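Local coordinates for putative flagellar protein FliS (Parabacteroides merdae ATCC 43184, PDB 4YOK), which is of unknown function despite its name, and joins a transthyretin-like (prealbumin-like) N-terminal domain to a second beta-rich domain, at residues M135-K140 and V147-R152. Residues are numbered along the deposited sequence; the frame is centred on the assembly and turned at random.
Sequences MLLLSK and VNNLYR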
HETATM    1  N   MSE A 135      -3.516  -4.458 -12.060  1.00 16.58           N
HETATM    2  CA  MSE A 135      -2.260  -5.183 -12.285  1.00 16.68           C
HETATM    3  C   MSE A 135      -2.249  -6.525 -11.575  1.00 20.31           C
HETATM    4  O   MSE A 135      -2.617  -6.618 -10.398  1.00 20.51           O
HETATM    5  CB  MSE A 135      -1.049  -4.343 -11.805  1.00 19.79           C
HETATM    6  CG  MSE A 135      -0.944  -2.995 -12.502  1.00 25.83           C
HETATM    7 SE   MSE A 135       0.390  -1.893 -11.625  0.75 33.01          SE
HETATM    8  CE  MSE A 135      -0.816  -1.273 -10.128  1.00 29.26           C
ATOM      9  N   LEU A 136      -1.842  -7.562 -12.310  1.00 16.17           N
ATOM     10  CA  LEU A 136      -1.645  -8.926 -11.810  1.00 16.41           C
ATOM     11  C   LEU A 136      -0.152  -9.087 -11.670  1.00 19.43           C
ATOM     12  O   LEU A 136       0.571  -8.838 -12.634  1.00 18.44           O
ATOM     13  CB  LEU A 136      -2.273  -9.958 -12.762  1.00 17.37           C
ATOM     14  CG  LEU A 136      -3.684 -10.439 -12.386  1.00 22.61           C
ATOM     15  CD1 LEU A 136      -4.677  -9.298 -12.267  1.00 22.59           C
ATOM     16  CD2 LEU A 136      -4.165 -11.540 -13.307  1.00 23.05           C
ATOM     17  N   LEU A 137       0.325  -9.394 -10.451  1.00 15.42           N
ATOM     18  CA  LEU A 137       1.752  -9.456 -10.156  1.00 14.55           C
ATOM     19  C   LEU A 137       2.189 -10.747  -9.517  1.00 17.52           C
ATOM     20  O   LEU A 137       1.460 -11.324  -8.696  1.00 16.70           O
ATOM     21  CB  LEU A 137       2.121  -8.303  -9.179  1.00 14.78           C
ATOM     22  CG  LEU A 137       1.682  -6.891  -9.566  1.00 18.47           C
ATOM     23  CD1 LEU A 137       1.671  -5.953  -8.348  1.00 16.72           C
ATOM     24  CD2 LEU A 137       2.546  -6.337 -10.690  1.00 18.45           C
ATOM     25  N   LEU A 138       3.415 -11.183  -9.857  1.00 14.44           N
ATOM     26  CA  LEU A 138       4.078 -12.314  -9.218  1.00 16.04           C
ATOM     27  C   LEU A 138       5.480 -11.879  -8.818  1.00 19.14           C
ATOM     28  O   LEU A 138       6.104 -11.076  -9.524  1.00 18.02           O
ATOM     29  CB  LEU A 138       4.151 -13.579 -10.094  1.00 16.23           C
ATOM     30  CG  LEU A 138       2.814 -14.254 -10.454  1.00 20.38           C
ATOM     31  CD1 LEU A 138       2.998 -15.239 -11.616  1.00 20.03           C
ATOM     32  CD2 LEU A 138       2.211 -14.982  -9.242  1.00 18.94           C
ATOM     33  N   SER A 139       5.964 -12.394  -7.691  1.00 15.98           N
ATOM     34  CA  SER A 139       7.311 -12.098  -7.222  1.00 14.56           C
ATOM     35  C   SER A 139       7.958 -13.364  -6.665  1.00 20.52           C
ATOM     36  O   SER A 139       7.240 -14.230  -6.161  1.00 19.89           O
ATOM     37  CB  SER A 139       7.252 -11.018  -6.133  1.00 16.57           C
ATOM     38  OG  SER A 139       8.550 -10.782  -5.602  1.00 20.32           O
ATOM     39  N   LYS A 140       9.302 -13.466  -6.735  1.00 18.42           N
ATOM     40  CA  LYS A 140      10.097 -14.532  -6.098  1.00 19.31           C
ATOM     41  C   LYS A 140      10.249 -14.290  -4.587  1.00 21.40           C
ATOM     42  O   LYS A 140      10.801 -15.152  -3.886  1.00 21.63           O
ATOM     43  CB  LYS A 140      11.538 -14.555  -6.672  1.00 23.89           C
ATOM     44  CG  LYS A 140      11.697 -15.125  -8.057  1.00 42.84           C
ATOM     45  CD  LYS A 140      13.173 -15.367  -8.377  1.00 46.96           C
ATOM     46  CE  LYS A 140      13.968 -14.115  -8.671  1.00 58.15           C
ATOM     47  NZ  LYS A 140      15.202 -14.416  -9.447  1.00 71.27           N
ATOM     48  N   VAL A 147       6.656  -2.102  -9.384  1.00 22.08           N
ATOM     49  CA  VAL A 147       8.080  -2.005  -9.784  1.00 23.38           C
ATOM     50  C   VAL A 147       8.804  -3.299  -9.414  1.00 27.06           C
ATOM     51  O   VAL A 147       9.630  -3.775 -10.180  1.00 28.91           O
ATOM     52  CB  VAL A 147       8.779  -0.762  -9.133  1.00 28.39           C
ATOM     53  CG1 VAL A 147      10.279  -0.717  -9.448  1.00 29.95           C
ATOM     54  CG2 VAL A 147       8.108   0.537  -9.558  1.00 28.15           C
ATOM     55  N   ASN A 148       8.514  -3.848  -8.232  1.00 23.29           N
ATOM     56  CA  ASN A 148       9.187  -5.024  -7.701  1.00 22.73           C
ATOM     57  C   ASN A 148       8.401  -6.258  -7.976  1.00 22.84           C
ATOM     58  O   ASN A 148       7.511  -6.603  -7.221  1.00 22.11           O
ATOM     59  CB  ASN A 148       9.427  -4.876  -6.199  1.00 25.39           C
ATOM     60  CG  ASN A 148      10.334  -3.737  -5.877  1.00 41.95           C
ATOM     61  OD1 ASN A 148       9.898  -2.581  -5.770  1.00 36.57           O
ATOM     62  ND2 ASN A 148      11.622  -4.033  -5.798  1.00 31.39           N
ATOM     63  N   ASN A 149       8.741  -6.947  -9.050  1.00 18.93           N
ATOM     64  CA  ASN A 149       8.051  -8.164  -9.417  1.00 19.43           C
ATOM     65  C   ASN A 149       8.854  -8.930 -10.461  1.00 23.50           C
ATOM     66  O   ASN A 149       9.739  -8.363 -11.103  1.00 22.68           O
ATOM     67  CB  ASN A 149       6.643  -7.805  -9.967  1.00 16.29           C
ATOM     68  CG  ASN A 149       6.688  -6.949 -11.216  1.00 28.79           C
ATOM     69  OD1 ASN A 149       7.042  -7.442 -12.284  1.00 18.86           O
ATOM     70  ND2 ASN A 149       6.330  -5.658 -11.122  1.00 19.34           N
ATOM     71  N   LEU A 150       8.487 -10.193 -10.660  1.00 21.77           N
ATOM     72  CA  LEU A 150       9.041 -11.099 -11.655  1.00 24.22           C
ATOM     73  C   LEU A 150       8.138 -11.143 -12.896  1.00 25.55           C
ATOM     74  O   LEU A 150       8.578 -11.505 -13.995  1.00 26.45           O
ATOM     75  CB  LEU A 150       9.113 -12.486 -10.985  1.00 26.48           C
ATOM     76  CG  LEU A 150       9.997 -13.509 -11.624  1.00 34.36           C
ATOM     77  CD1 LEU A 150      11.451 -13.207 -11.339  1.00 36.65           C
ATOM     78  CD2 LEU A 150       9.666 -14.886 -11.082  1.00 38.80           C
ATOM     79  N   TYR A 151       6.847 -10.822 -12.708  1.00 19.16           N
ATOM     80  CA  TYR A 151       5.843 -10.835 -13.770  1.00 18.37           C
ATOM     81  C   TYR A 151       4.784  -9.800 -13.451  1.00 18.00           C
ATOM     82  O   TYR A 151       4.352  -9.702 -12.296  1.00 17.02           O
ATOM     83  CB  TYR A 151       5.179 -12.234 -13.893  1.00 19.58           C
ATOM     84  CG  TYR A 151       4.051 -12.278 -14.903  1.00 18.25           C
ATOM     85  CD1 TYR A 151       4.302 -12.561 -16.245  1.00 20.03           C
ATOM     86  CD2 TYR A 151       2.732 -12.031 -14.522  1.00 17.87           C
ATOM     87  CE1 TYR A 151       3.277 -12.574 -17.187  1.00 20.53           C
ATOM     88  CE2 TYR A 151       1.689 -12.056 -15.457  1.00 17.65           C
ATOM     89  CZ  TYR A 151       1.972 -12.310 -16.792  1.00 25.73           C
ATOM     90  OH  TYR A 151       0.973 -12.341 -17.740  1.00 23.33           O
ATOM     91  N   ARG A 152       4.355  -9.055 -14.486  1.00 14.83           N
ATOM     92  CA  ARG A 152       3.324  -8.043 -14.355  1.00 14.05           C
ATOM     93  C   ARG A 152       2.503  -8.042 -15.620  1.00 19.48           C
ATOM     94  O   ARG A 152       3.078  -8.037 -16.714  1.00 18.07           O
ATOM     95  CB  ARG A 152       3.951  -6.637 -14.110  1.00 14.29           C
ATOM     96  CG  ARG A 152       2.908  -5.497 -14.144  1.00 16.67           C
ATOM     97  CD  ARG A 152       3.536  -4.147 -13.776  1.00 14.22           C
ATOM     98  NE  ARG A 152       2.701  -3.036 -14.237  1.00 21.24           N
ATOM     99  CZ  ARG A 152       3.068  -1.756 -14.186  1.00 28.99           C
ATOM    100  NH1 ARG A 152       4.228  -1.410 -13.640  1.00 20.98           N
ATOM    101  NH2 ARG A 152       2.280  -0.812 -14.686  1.00 24.81           N
TER
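Leu-138 faces both Leu-150 and Tyr-151 in a classic beta bulge, where the beta hairpin of strands 131-139 and 151-155 opens into its connecting loop. Packing is tight here and beside Arg-152. The carbonyl O of Leu-138 accepts two backbone bonds, a short one from Leu-150 N (2.8 Å) and a longer one from Tyr-151 N (3.3 Å), while Leu-138 N returns a bond to Tyr-151 O at 3.0 Å. On the face bearing Leu-138 and Tyr-151 their CB atoms touch at 4.2 Å, and both side chains carry on to Ile-175 of helix 173-177, a setting that suits a branched aliphatic chain beside a broad ring. On the other face, Leu-137 CD2 lies alongside the extended chain of Arg-152, 3.6 Å from its CG. With CG anti to the backbone N (chi1 173°), Arg-152 stands out from this face until its guanidinium meets the selenium of Met-135, modelled as selenomethionine; the sulphur of ordinary methionine would likewise offer a flat cation a soft, polarisable atom. Asp-154 OD1 forms a salt bridge with Arg-152 NE, and Asp-146 O accepts a hydrogen bond from NH1. An alanine in place of Arg-152 would probably take away the methylenes beside Leu-137 CD2 and the cation over the selenium, and leave Asp-154 without its cationic mate. Packing thins toward solvent, where the exposed Lys-140 crosses Leu-150 at about a right angle, Lys-140 CG resting 3.7 Å from Leu-150 CD2.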